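Local coordinates for ESX-1 secretion system protein EccA1 (Mycobacterium tuberculosis, PDB 4F3V) that probably supplies energy, as an ATPase, for type VII (ESX-1) secretion of mycobacterial virulence factors, and is represented here by its N-terminal tetratricopeptide-repeat domain, at residues S9-A14 against I76-L81; A42-I47 against F58-S63; G92-P97 against E204-A209; S133-A138 against K163-F168; H177-A182 against R192-A197. All coordinates share one frame; numbering follows the deposited sequence.

Overall arrangement
Read together, the five contacts show how a mainly helical domain changes its chemistry with position. Interactions 2 and 5, at opposite sides of the chain's centre, each join successive antiparallel helices in buried packing, yet interaction 2 lays an aliphatic chain on an indole whereas interaction 5 stacks a guanidinium on an imidazole beside a sulfate. Interaction 1, also buried, seats a loop on the first helix through a phenylalanine and touches interaction 2 by Met78 on Ile44. Interaction 3, near the centre, is the one with a hydrogen bond between its segments, and it encloses interactions 4 and 5 in sequence. Interaction 4, a surface contact of rings, shares helix 167-183 with interaction 5.

Interaction 1: residues S9-A14 against I76-L81; sequences SLFESA and ISMSTL
Segment 9-14 of helix 2-17 and the loop 76-81 come nearest at Glu12 and Ile76, whose CA atoms lie 7.9 Å apart, a separation at which side chains rather than backbones must bridge the two. Ile76 reaches across with the tip of its longer branch: CD1 stands 4.2 Å from Glu12 CA and also meets Phe11 CE2 at 4.2 Å, arriving at the edge of the phenyl ring, near its plane. Phe11 carries most of the contact. With CG anti to the backbone N (chi1 -171°), its ring extends from the helix toward the loop and leads with CZ. This segment pair belongs to the first part of a tetratricopeptide-repeat type domain, where helix 2-17 is tied to residues more than sixty positions later by a coil that follows helix 69-72 and precedes a short strand. At CZ two further groups meet the ring. Met78 SD lies 4.0 Å from Phe11 CZ in a Met-aromatic contact, the sulfur being 5.3 Å from the ring centroid and 70° off the normal, an oblique approach. The bend at chi2 (-64°) brings the sulfur to the ring; the second, at chi3, only turns the terminal methyl. Leu81 points against the Phe11 side chain, meeting it from the opposite direction, with CD2 4.2 Å from Phe11 CZ. Leu70 and Ser71 of helix 69-72 and Asp41 of helix 40-48 also touch this buried ring.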
# COMPACT_ATOMS: atom_id res chain seq x y z
N SER A 9 16.49 -19.19 -21.00
CA SER A 9 16.98 -18.31 -22.01
C SER A 9 15.93 -17.17 -22.28
O SER A 9 16.30 -16.04 -22.49
CB SER A 9 17.41 -19.11 -23.24
OG SER A 9 16.33 -19.36 -24.09
N LEU A 10 14.63 -17.46 -22.20
CA LEU A 10 13.60 -16.42 -22.32
C LEU A 10 13.71 -15.41 -21.16
O LEU A 10 13.59 -14.20 -21.37
CB LEU A 10 12.18 -17.01 -22.32
CG LEU A 10 11.69 -17.75 -23.58
CD1 LEU A 10 10.34 -18.38 -23.25
CD2 LEU A 10 11.58 -16.86 -24.78
N PHE A 11 13.97 -15.91 -19.96
CA PHE A 11 14.13 -15.02 -18.81
C PHE A 11 15.33 -14.10 -18.94
O PHE A 11 15.25 -12.88 -18.71
CB PHE A 11 14.25 -15.84 -17.50
CG PHE A 11 14.19 -14.98 -16.28
CD1 PHE A 11 13.00 -14.64 -15.74
CD2 PHE A 11 15.35 -14.43 -15.76
CE1 PHE A 11 12.95 -13.80 -14.63
CE2 PHE A 11 15.32 -13.59 -14.66
CZ PHE A 11 14.11 -13.26 -14.10
N GLU A 12 16.48 -14.68 -19.27
CA GLU A 12 17.68 -13.93 -19.48
C GLU A 12 17.47 -12.84 -20.56
O GLU A 12 17.81 -11.68 -20.37
CB GLU A 12 18.75 -14.91 -19.86
CG GLU A 12 20.09 -14.34 -20.14
CD GLU A 12 21.05 -15.43 -20.38
OE1 GLU A 12 20.65 -16.52 -20.87
OE2 GLU A 12 22.20 -15.19 -20.04
N SER A 13 16.83 -13.22 -21.66
CA SER A 13 16.55 -12.27 -22.73
C SER A 13 15.62 -11.19 -22.22
O SER A 13 15.83 -10.01 -22.53
CB SER A 13 15.93 -12.97 -23.96
OG SER A 13 16.91 -13.81 -24.56
N ALA A 14 14.60 -11.57 -21.45
CA ALA A 14 13.63 -10.58 -20.96
C ALA A 14 14.34 -9.52 -20.11
O ALA A 14 14.08 -8.34 -20.24
CB ALA A 14 12.48 -11.24 -20.18
N ILE A 76 21.04 -14.57 -12.36
CA ILE A 76 20.58 -13.18 -12.20
C ILE A 76 19.97 -13.03 -10.82
O ILE A 76 19.15 -13.85 -10.40
CB ILE A 76 19.54 -12.82 -13.28
CG1 ILE A 76 20.22 -12.78 -14.67
CG2 ILE A 76 18.82 -11.48 -12.97
CD1 ILE A 76 19.24 -12.58 -15.83
N SER A 77 20.40 -12.01 -10.09
CA SER A 77 19.73 -11.66 -8.84
C SER A 77 18.40 -10.94 -9.15
O SER A 77 18.35 -10.06 -10.01
CB SER A 77 20.61 -10.74 -7.99
OG SER A 77 19.86 -10.27 -6.89
N MET A 78 17.32 -11.30 -8.45
CA MET A 78 16.03 -10.64 -8.68
C MET A 78 16.08 -9.14 -8.38
O MET A 78 15.31 -8.38 -8.94
CB MET A 78 14.89 -11.31 -7.90
CG MET A 78 14.48 -12.66 -8.47
SD MET A 78 13.80 -12.50 -10.14
CE MET A 78 12.28 -11.69 -9.69
N SER A 79 17.00 -8.72 -7.52
CA SER A 79 17.17 -7.30 -7.22
C SER A 79 17.57 -6.50 -8.43
O SER A 79 17.29 -5.31 -8.51
CB SER A 79 18.21 -7.10 -6.13
OG SER A 79 17.75 -7.74 -4.95
N THR A 80 18.23 -7.16 -9.37
CA THR A 80 18.72 -6.52 -10.59
C THR A 80 17.55 -6.12 -11.51
O THR A 80 17.67 -5.20 -12.30
CB THR A 80 19.71 -7.46 -11.29
OG1 THR A 80 20.86 -7.61 -10.42
CG2 THR A 80 20.18 -6.89 -12.66
N LEU A 81 16.40 -6.79 -11.40
CA LEU A 81 15.21 -6.36 -12.15
C LEU A 81 14.68 -4.99 -11.70
O LEU A 81 13.97 -4.32 -12.46
CB LEU A 81 14.10 -7.39 -12.07
CG LEU A 81 14.21 -8.55 -13.05
CD1 LEU A 81 15.49 -9.33 -12.74
CD2 LEU A 81 12.95 -9.41 -12.98

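Interaction 2: residues A42-I47 against F58-S63; sequences AWIGRI and FRAWYS
The carbonyl oxygen of Arg59 is gripped twice by Ser63, from opposite faces of the carbonyl plane: Ser63 OG donates to Arg59 O at 2.7 Å, and Ser63 N reaches Arg59 O at 3.0 Å. The OG bond holds the hydroxyl against the last turn of helix 54-62, where Ser63 OG also lies 4.0 Å from Trp43 CD1. The principal contact is made by Arg59 itself. Its CB sits over one face of the indole of Trp43, 3.5 Å from the centroid of the five-membered ring and 14° off the normal, a CH-pi contact. A sharp bend at chi2 (-98°) then turns the chain along the ring, with Arg59 CD 3.6 Å from Trp43 CZ2. The two side chains thus run side by side, and the methylenes, not the guanidinium, cover the ring. Trp43 NE1 is held by a hydrogen bond to Glu37 O. At the root of the indole side chain, Ala60 CB packs between the helices, 4.0 Å from Trp43 CB and 4.2 Å from Ile44 CG1. With the segment axes at 150°, these successive helices pack as an antiparallel helical hairpin, the kind of pairing on which tetratricopeptide-repeat domains are built.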
# COMPACT_ATOMS: atom_id res chain seq x y z
N ALA A 42 9.16 -14.79 -13.19
CA ALA A 42 8.55 -14.22 -14.39
C ALA A 42 7.28 -13.41 -14.09
O ALA A 42 7.01 -12.42 -14.78
CB ALA A 42 8.29 -15.32 -15.43
N TRP A 43 6.49 -13.82 -13.11
CA TRP A 43 5.39 -12.98 -12.64
C TRP A 43 5.89 -11.66 -12.11
O TRP A 43 5.33 -10.62 -12.44
CB TRP A 43 4.53 -13.67 -11.58
CG TRP A 43 3.76 -14.86 -12.10
CD1 TRP A 43 4.01 -16.20 -11.85
CD2 TRP A 43 2.61 -14.85 -13.00
NE1 TRP A 43 3.11 -16.99 -12.50
CE2 TRP A 43 2.25 -16.23 -13.22
CE3 TRP A 43 1.88 -13.85 -13.64
CZ2 TRP A 43 1.19 -16.59 -14.03
CZ3 TRP A 43 0.82 -14.23 -14.45
CH2 TRP A 43 0.48 -15.57 -14.64
N ILE A 44 7.01 -11.68 -11.38
CA ILE A 44 7.63 -10.45 -10.90
C ILE A 44 8.18 -9.61 -12.08
O ILE A 44 8.09 -8.39 -12.09
CB ILE A 44 8.71 -10.76 -9.83
CG1 ILE A 44 8.03 -11.41 -8.60
CG2 ILE A 44 9.49 -9.51 -9.44
CD1 ILE A 44 9.00 -12.04 -7.60
N GLY A 45 8.76 -10.28 -13.06
CA GLY A 45 9.20 -9.60 -14.30
C GLY A 45 8.04 -8.87 -14.97
O GLY A 45 8.19 -7.73 -15.41
N ARG A 46 6.86 -9.50 -15.01
CA ARG A 46 5.67 -8.86 -15.59
C ARG A 46 5.30 -7.59 -14.83
O ARG A 46 4.98 -6.54 -15.45
CB ARG A 46 4.49 -9.81 -15.67
CG ARG A 46 4.67 -10.91 -16.71
CD ARG A 46 3.58 -11.96 -16.65
NE ARG A 46 2.25 -11.40 -16.84
CZ ARG A 46 1.20 -12.05 -17.36
NH1 ARG A 46 1.28 -13.32 -17.75
NH2 ARG A 46 0.05 -11.42 -17.46
N ILE A 47 5.35 -7.68 -13.50
CA ILE A 47 5.11 -6.51 -12.63
C ILE A 47 6.09 -5.39 -12.97
O ILE A 47 5.71 -4.24 -13.13
CB ILE A 47 5.23 -6.87 -11.12
CG1 ILE A 47 4.09 -7.82 -10.71
CG2 ILE A 47 5.20 -5.60 -10.29
CD1 ILE A 47 4.16 -8.33 -9.27
N PHE A 58 -1.22 -11.96 -7.48
CA PHE A 58 -1.67 -13.18 -6.81
C PHE A 58 -0.76 -14.36 -7.15
O PHE A 58 -0.40 -15.16 -6.28
CB PHE A 58 -3.13 -13.56 -7.13
CG PHE A 58 -3.47 -14.99 -6.79
CD1 PHE A 58 -3.73 -15.35 -5.48
CD2 PHE A 58 -3.48 -15.99 -7.76
CE1 PHE A 58 -4.02 -16.67 -5.13
CE2 PHE A 58 -3.75 -17.32 -7.42
CZ PHE A 58 -4.02 -17.65 -6.11
N ARG A 59 -0.40 -14.46 -8.42
CA ARG A 59 0.39 -15.58 -8.88
C ARG A 59 1.79 -15.52 -8.33
O ARG A 59 2.38 -16.57 -8.06
CB ARG A 59 0.40 -15.66 -10.41
CG ARG A 59 -0.94 -16.10 -10.94
CD ARG A 59 -0.90 -17.58 -11.22
NE ARG A 59 -2.24 -18.14 -11.29
CZ ARG A 59 -2.64 -19.28 -10.73
NH1 ARG A 59 -1.82 -20.07 -10.02
NH2 ARG A 59 -3.90 -19.65 -10.88
N ALA A 60 2.34 -14.31 -8.20
CA ALA A 60 3.67 -14.15 -7.64
C ALA A 60 3.63 -14.64 -6.19
O ALA A 60 4.50 -15.41 -5.76
CB ALA A 60 4.13 -12.70 -7.72
N TRP A 61 2.58 -14.27 -5.47
CA TRP A 61 2.41 -14.71 -4.10
C TRP A 61 2.20 -16.21 -3.97
O TRP A 61 2.80 -16.88 -3.12
CB TRP A 61 1.25 -13.96 -3.48
CG TRP A 61 0.74 -14.57 -2.20
CD1 TRP A 61 -0.45 -15.26 -2.00
CD2 TRP A 61 1.43 -14.62 -0.93
NE1 TRP A 61 -0.54 -15.70 -0.71
CE2 TRP A 61 0.55 -15.33 -0.02
CE3 TRP A 61 2.63 -14.15 -0.48
CZ2 TRP A 61 0.89 -15.57 1.30
CZ3 TRP A 61 2.97 -14.40 0.87
CH2 TRP A 61 2.10 -15.08 1.73
N TYR A 62 1.31 -16.75 -4.80
CA TYR A 62 0.98 -18.18 -4.77
C TYR A 62 2.21 -19.06 -5.06
O TYR A 62 2.35 -20.13 -4.49
CB TYR A 62 -0.14 -18.46 -5.79
CG TYR A 62 -0.74 -19.84 -5.73
CD1 TYR A 62 -1.86 -20.11 -4.93
CD2 TYR A 62 -0.21 -20.88 -6.50
CE1 TYR A 62 -2.41 -21.40 -4.88
CE2 TYR A 62 -0.76 -22.16 -6.47
CZ TYR A 62 -1.85 -22.42 -5.66
OH TYR A 62 -2.39 -23.71 -5.61
N SER A 63 3.09 -18.59 -5.95
CA SER A 63 4.31 -19.31 -6.31
C SER A 63 5.57 -18.84 -5.55
O SER A 63 6.72 -19.11 -5.97
CB SER A 63 4.52 -19.21 -7.84
OG SER A 63 4.75 -17.88 -8.25

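Interaction 3: residues G92-P97 against E204-A209; sequences GDITYP and EACARA
Gly92 comes first, and its backbone nearly meets the turn at Ala205 and Cys206: Gly92 CA lies 3.3 Å from Ala205 O and 4.0 Å from Cys206 SG. No side chain stands here to hold the two backbones apart. At Asp93 the contact becomes polar. Its backbone N donates to Ala205 O over 2.9 Å, with an N-H...O angle of 163°; the bond is fairly straight, although the donor sits 37° above the carbonyl plane rather than on a lone pair. The carbonyl of Asp93 in turn faces the methyl of Ala205, with Asp93 O 3.4 Å from Ala205 CB. Ile94 continues the contact with its longer branch, which CG1, placed beside the backbone N (chi1 -55°), carries to the turn. Ile94 CG1 packs 4.1 Å from Ala205 CB, and Ile94 CD1 ends 4.1 Å from Cys206 SG. Phe168 of helix 167-183 touches both Ile94 and Ala205 and adds to this apolar cluster. Beyond it Thr95 enters strand 95-97, which pairs antiparallel with strand 84-86. What results is a beta hairpin docked by its connecting loop on a type I turn, Glu204 to Ala207, that leads through the N-cap residue Cys206 into helix 207-221.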
# COMPACT_ATOMS: atom_id res chain seq x y z
N GLY A 92 -0.77 7.03 1.42
CA GLY A 92 0.20 7.70 0.58
C GLY A 92 0.65 6.83 -0.56
O GLY A 92 0.22 5.67 -0.68
N ASP A 93 1.50 7.40 -1.41
CA ASP A 93 2.09 6.70 -2.54
C ASP A 93 3.46 6.20 -2.08
O ASP A 93 4.42 6.96 -2.02
CB ASP A 93 2.20 7.63 -3.75
CG ASP A 93 2.75 6.93 -5.00
OD1 ASP A 93 3.24 5.77 -4.88
OD2 ASP A 93 2.71 7.54 -6.11
N ILE A 94 3.50 4.95 -1.67
CA ILE A 94 4.72 4.37 -1.12
C ILE A 94 4.97 3.05 -1.85
O ILE A 94 4.08 2.18 -1.93
CB ILE A 94 4.60 4.13 0.42
CG1 ILE A 94 4.20 5.44 1.14
CG2 ILE A 94 5.88 3.55 1.01
CD1 ILE A 94 3.80 5.28 2.59
N THR A 95 6.18 2.88 -2.38
CA THR A 95 6.53 1.61 -3.00
C THR A 95 7.67 0.96 -2.24
O THR A 95 8.36 1.62 -1.45
CB THR A 95 6.86 1.81 -4.50
OG1 THR A 95 7.96 2.70 -4.63
CG2 THR A 95 5.65 2.42 -5.19
N TYR A 96 7.89 -0.33 -2.50
CA TYR A 96 8.89 -1.13 -1.80
C TYR A 96 9.57 -2.04 -2.84
O TYR A 96 8.88 -2.59 -3.70
CB TYR A 96 8.17 -1.97 -0.73
CG TYR A 96 9.10 -2.53 0.28
CD1 TYR A 96 9.54 -1.75 1.35
CD2 TYR A 96 9.57 -3.84 0.17
CE1 TYR A 96 10.44 -2.26 2.27
CE2 TYR A 96 10.46 -4.35 1.08
CZ TYR A 96 10.89 -3.56 2.14
OH TYR A 96 11.76 -4.09 3.05
N PRO A 97 10.90 -2.16 -2.80
CA PRO A 97 11.59 -3.00 -3.80
C PRO A 97 11.40 -4.51 -3.57
O PRO A 97 11.43 -4.98 -2.44
CB PRO A 97 13.06 -2.60 -3.62
CG PRO A 97 13.17 -2.26 -2.17
CD PRO A 97 11.86 -1.53 -1.88
N GLU A 204 5.97 14.03 1.98
CA GLU A 204 5.71 14.19 0.55
C GLU A 204 4.88 13.02 -0.01
O GLU A 204 3.89 13.24 -0.71
CB GLU A 204 7.01 14.40 -0.23
CG GLU A 204 6.84 14.37 -1.75
CD GLU A 204 7.97 15.10 -2.51
OE1 GLU A 204 9.11 14.58 -2.58
OE2 GLU A 204 7.72 16.21 -3.06
N ALA A 205 5.28 11.79 0.32
CA ALA A 205 4.56 10.61 -0.18
C ALA A 205 3.11 10.59 0.29
O ALA A 205 2.26 10.07 -0.42
CB ALA A 205 5.25 9.32 0.26
N CYS A 206 2.84 11.16 1.46
CA CYS A 206 1.52 11.13 2.07
C CYS A 206 0.83 12.53 2.04
O CYS A 206 -0.14 12.77 2.76
CB CYS A 206 1.63 10.61 3.51
SG CYS A 206 2.32 8.93 3.69
N ALA A 207 1.30 13.40 1.15
CA ALA A 207 0.84 14.80 1.12
C ALA A 207 -0.66 14.92 0.95
O ALA A 207 -1.29 15.76 1.56
CB ALA A 207 1.56 15.58 0.01
N ARG A 208 -1.24 14.06 0.12
CA ARG A 208 -2.66 14.17 -0.19
C ARG A 208 -3.58 13.84 1.00
O ARG A 208 -4.50 14.63 1.31
CB ARG A 208 -3.00 13.29 -1.38
CG ARG A 208 -2.33 13.81 -2.64
CD ARG A 208 -2.50 12.84 -3.78
NE ARG A 208 -3.91 12.74 -4.12
CZ ARG A 208 -4.50 11.68 -4.67
NH1 ARG A 208 -3.83 10.57 -4.94
NH2 ARG A 208 -5.80 11.74 -4.94
N ALA A 209 -3.32 12.72 1.68
CA ALA A 209 -4.08 12.35 2.87
C ALA A 209 -3.82 13.33 4.01
O ALA A 209 -4.73 13.69 4.74
CB ALA A 209 -3.73 10.92 3.33

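Interaction 4: residues S133-A138 against K163-F168; sequences SEHLVA and KWPDKF
CH-pi contacts dominate where His135 meets Trp164 and Pro165. His135 CB lies over the five-membered ring of Trp164, 3.8 Å from its centroid and 16° off the normal, while Pro165 CD sits above the imidazole, 4.2 Å from the His135 ring centroid. One residue is therefore a donor through its methylene and an acceptor through its ring. The unusual chi1 of 63°, which puts His135 CG between the backbone N and the carbonyl carbon, the crowded position, directs the imidazole toward Pro165. Apolar packing extends the indole contact one helical turn onward, with Ala138 CB 3.8 Å from Trp164 CZ2. Of the polar groups, His135 O rests over the face of the indole, 3.6 Å from Trp164 CH2. Asp166 brings only its CB close to the imidazole, 4.2 Å from His135 NE2; its OD1 instead caps helix 167-183, accepting weakly from Phe168 N at 3.1 Å and also from Leu169 N. The contact lies at the surface, joining the start of helix 134-147 to the loop that runs from helix 151-158 into helix 167-183; alongside, Leu169 of that last helix touches His135, and Leu136 packs on Leu102 and Met106 of helix 101-115.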
# COMPACT_ATOMS: atom_id res chain seq x y z
N SER A 133 11.50 -7.71 10.64
CA SER A 133 10.67 -6.79 9.86
C SER A 133 9.29 -6.59 10.46
O SER A 133 8.34 -6.36 9.74
CB SER A 133 10.55 -7.31 8.41
OG SER A 133 11.80 -7.15 7.74
N GLU A 134 9.19 -6.64 11.79
CA GLU A 134 7.90 -6.57 12.46
C GLU A 134 7.15 -5.28 12.11
O GLU A 134 5.94 -5.28 11.93
CB GLU A 134 8.09 -6.64 13.98
CG GLU A 134 8.53 -8.01 14.51
CD GLU A 134 10.04 -8.18 14.58
OE1 GLU A 134 10.81 -7.38 13.99
OE2 GLU A 134 10.46 -9.14 15.28
N HIS A 135 7.90 -4.19 12.04
CA HIS A 135 7.34 -2.88 11.72
C HIS A 135 6.71 -2.84 10.35
O HIS A 135 5.71 -2.15 10.16
CB HIS A 135 8.45 -1.84 11.83
CG HIS A 135 9.59 -2.05 10.85
ND1 HIS A 135 10.55 -3.01 11.03
CD2 HIS A 135 9.90 -1.40 9.66
CE1 HIS A 135 11.41 -2.96 10.00
NE2 HIS A 135 11.02 -1.98 9.17
N LEU A 136 7.27 -3.57 9.39
CA LEU A 136 6.71 -3.65 8.05
C LEU A 136 5.37 -4.36 8.03
O LEU A 136 4.45 -3.91 7.36
CB LEU A 136 7.66 -4.37 7.10
CG LEU A 136 8.91 -3.61 6.69
CD1 LEU A 136 9.88 -4.59 6.01
CD2 LEU A 136 8.58 -2.42 5.81
N VAL A 137 5.26 -5.46 8.76
CA VAL A 137 3.98 -6.14 8.92
C VAL A 137 2.97 -5.27 9.66
O VAL A 137 1.82 -5.24 9.27
CB VAL A 137 4.13 -7.51 9.62
CG1 VAL A 137 2.76 -8.11 9.99
CG2 VAL A 137 4.93 -8.44 8.71
N ALA A 138 3.40 -4.56 10.71
CA ALA A 138 2.50 -3.63 11.41
C ALA A 138 1.99 -2.58 10.45
O ALA A 138 0.79 -2.30 10.42
CB ALA A 138 3.18 -2.98 12.61
N LYS A 163 9.25 3.77 18.06
CA LYS A 163 10.33 2.81 18.25
C LYS A 163 10.76 2.09 16.96
O LYS A 163 11.56 1.15 17.01
CB LYS A 163 9.92 1.77 19.31
CG LYS A 163 9.87 2.29 20.75
CD LYS A 163 9.06 1.36 21.68
CE LYS A 163 9.46 -0.12 21.62
NZ LYS A 163 10.80 -0.36 22.23
N TRP A 164 10.25 2.50 15.80
CA TRP A 164 10.64 1.83 14.56
C TRP A 164 12.01 2.26 14.07
O TRP A 164 12.41 3.40 14.32
CB TRP A 164 9.59 2.08 13.50
CG TRP A 164 8.28 1.42 13.81
CD1 TRP A 164 7.88 0.79 15.00
CD2 TRP A 164 7.11 1.35 12.95
NE1 TRP A 164 6.61 0.32 14.91
CE2 TRP A 164 6.09 0.61 13.71
CE3 TRP A 164 6.83 1.77 11.67
CZ2 TRP A 164 4.86 0.35 13.19
CZ3 TRP A 164 5.58 1.50 11.16
CH2 TRP A 164 4.61 0.81 11.91
N PRO A 165 12.74 1.37 13.35
CA PRO A 165 14.04 1.81 12.79
C PRO A 165 13.84 2.82 11.65
O PRO A 165 14.38 3.94 11.65
CB PRO A 165 14.65 0.50 12.21
CG PRO A 165 13.83 -0.61 12.77
CD PRO A 165 12.46 -0.04 13.04
N ASP A 166 12.99 2.40 10.73
CA ASP A 166 12.81 3.03 9.45
C ASP A 166 12.02 4.33 9.69
O ASP A 166 10.84 4.28 10.00
CB ASP A 166 12.05 2.03 8.58
CG ASP A 166 11.82 2.52 7.19
OD1 ASP A 166 11.93 3.74 6.98
OD2 ASP A 166 11.51 1.67 6.31
N LYS A 167 12.71 5.46 9.60
CA LYS A 167 12.10 6.75 9.93
C LYS A 167 11.08 7.20 8.88
O LYS A 167 10.18 7.98 9.21
CB LYS A 167 13.14 7.85 10.17
CG LYS A 167 13.93 7.66 11.46
CD LYS A 167 14.32 8.98 12.13
CE LYS A 167 15.64 8.83 12.89
NZ LYS A 167 16.00 10.06 13.63
N PHE A 168 11.24 6.74 7.64
CA PHE A 168 10.25 6.97 6.62
C PHE A 168 8.96 6.29 7.04
O PHE A 168 7.90 6.90 7.06
CB PHE A 168 10.72 6.46 5.25
CG PHE A 168 9.72 6.71 4.14
CD1 PHE A 168 8.67 5.82 3.92
CD2 PHE A 168 9.81 7.85 3.35
CE1 PHE A 168 7.73 6.06 2.93
CE2 PHE A 168 8.87 8.09 2.35
CZ PHE A 168 7.84 7.19 2.14

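Interaction 5: residues H177-A182 against R192-A197; sequences HGVAAA and RRLTEA. With SO4 (sulfate ion), chain E.
Two successive helices packed antiparallel, as is common in tetratricopeptide-repeat domains, bring His177 and Gly178 of helix 167-183 against Arg193 and Leu194 of helix 187-198. The segment axes approach to 8.4 Å at 157°, and the closeness centres on Gly178, which has no side chain. Its CA is 5.0 Å from Arg193 CA and takes contacts from two neighbouring side chains: Arg193 CB and Leu194 CD2 each lie 3.9 Å from Gly178 CA. The leucine methyl also packs on Val179 CG2. In the buried interior Tyr213 of helix 207-221 touches both Val179 and Leu194. Toward the outer side the chemistry turns polar. Arg193 extends from CG to NE, and its guanidinium lies flat on the imidazole of His177, centres 3.5 Å apart and planes 10° apart; the nearby nitrogens do not hydrogen-bond to each other. Glu189 forms a salt bridge with Arg193 NE and so helps fix the rotation of the group. Over the opposite face of the guanidinium comes Arg192 NH2, 3.2 Å above its plane. A sulfate, probably from the crystallisation liquor, bridges the two arginines and would partly offset their charge. Arg192 NH1 donates to sulfate O1 at 3.1 Å, while Arg193 NH1, with the acceptor near the guanidinium plane, reaches sulfate O2 over 2.8 Å at an almost straight 176°.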
# COMPACT_ATOMS: atom_id res chain seq x y z
N HIS A 177 -1.89 7.12 12.00
CA HIS A 177 -2.39 7.40 13.33
C HIS A 177 -3.28 8.65 13.27
O HIS A 177 -4.39 8.68 13.83
CB HIS A 177 -1.21 7.58 14.30
CG HIS A 177 -1.59 7.39 15.77
ND1 HIS A 177 -0.71 6.96 16.70
CD2 HIS A 177 -2.79 7.61 16.43
CE1 HIS A 177 -1.33 6.90 17.89
NE2 HIS A 177 -2.60 7.30 17.72
N GLY A 178 -2.82 9.67 12.54
CA GLY A 178 -3.59 10.93 12.37
C GLY A 178 -4.88 10.78 11.59
O GLY A 178 -5.90 11.34 11.98
N VAL A 179 -4.83 10.00 10.50
CA VAL A 179 -6.01 9.67 9.73
C VAL A 179 -7.05 8.92 10.57
O VAL A 179 -8.25 9.25 10.54
CB VAL A 179 -5.64 8.92 8.45
CG1 VAL A 179 -6.87 8.32 7.78
CG2 VAL A 179 -4.88 9.88 7.50
N ALA A 180 -6.60 7.89 11.28
CA ALA A 180 -7.46 7.12 12.18
C ALA A 180 -8.11 8.05 13.23
O ALA A 180 -9.32 7.99 13.48
CB ALA A 180 -6.67 5.98 12.85
N ALA A 181 -7.31 8.93 13.84
CA ALA A 181 -7.85 9.92 14.81
C ALA A 181 -8.93 10.82 14.22
O ALA A 181 -9.99 10.99 14.81
CB ALA A 181 -6.74 10.79 15.38
N ALA A 182 -8.67 11.35 13.03
CA ALA A 182 -9.66 12.18 12.33
C ALA A 182 -10.97 11.45 12.08
O ALA A 182 -12.05 12.00 12.32
CB ALA A 182 -9.06 12.69 11.03
N ARG A 192 -2.46 17.58 15.36
CA ARG A 192 -1.11 17.42 15.90
C ARG A 192 -0.32 16.31 15.14
O ARG A 192 0.78 16.53 14.64
CB ARG A 192 -1.14 17.09 17.40
CG ARG A 192 0.24 16.95 18.04
CD ARG A 192 0.23 16.61 19.53
NE ARG A 192 -0.53 15.39 19.82
CZ ARG A 192 -0.05 14.13 19.82
NH1 ARG A 192 1.22 13.85 19.52
NH2 ARG A 192 -0.87 13.13 20.12
N ARG A 193 -0.91 15.13 15.02
CA ARG A 193 -0.19 14.01 14.40
C ARG A 193 0.08 14.22 12.91
O ARG A 193 1.16 13.86 12.43
CB ARG A 193 -0.92 12.68 14.62
CG ARG A 193 -1.02 12.32 16.07
CD ARG A 193 -1.63 10.94 16.23
NE ARG A 193 -1.83 10.59 17.63
CZ ARG A 193 -0.86 10.21 18.46
NH1 ARG A 193 0.41 10.15 18.06
NH2 ARG A 193 -1.16 9.88 19.72
N LEU A 194 -0.89 14.77 12.19
CA LEU A 194 -0.73 14.99 10.75
C LEU A 194 0.29 16.10 10.47
O LEU A 194 1.07 16.00 9.52
CB LEU A 194 -2.07 15.28 10.08
CG LEU A 194 -3.06 14.10 10.02
CD1 LEU A 194 -4.42 14.58 9.48
CD2 LEU A 194 -2.49 12.94 9.20
N THR A 195 0.30 17.12 11.33
CA THR A 195 1.30 18.19 11.24
C THR A 195 2.72 17.68 11.52
O THR A 195 3.62 17.97 10.75
CB THR A 195 0.95 19.38 12.15
OG1 THR A 195 -0.35 19.87 11.77
CG2 THR A 195 2.00 20.51 12.01
N GLU A 196 2.89 16.87 12.56
CA GLU A 196 4.19 16.23 12.82
C GLU A 196 4.62 15.29 11.69
O GLU A 196 5.79 15.31 11.26
CB GLU A 196 4.20 15.49 14.16
CG GLU A 196 4.23 16.46 15.35
CD GLU A 196 4.23 15.79 16.72
OE1 GLU A 196 4.70 14.63 16.82
OE2 GLU A 196 3.81 16.43 17.72
N ALA A 197 3.70 14.46 11.21
CA ALA A 197 4.02 13.52 10.14
C ALA A 197 4.40 14.28 8.85
O ALA A 197 5.21 13.81 8.05
CB ALA A 197 2.85 12.58 9.88
S SO4 E . 2.48 9.85 21.14
O1 SO4 E . 2.34 11.32 20.99
O2 SO4 E . 2.35 9.24 19.81
O3 SO4 E . 3.81 9.49 21.67
O4 SO4 E . 1.43 9.36 22.07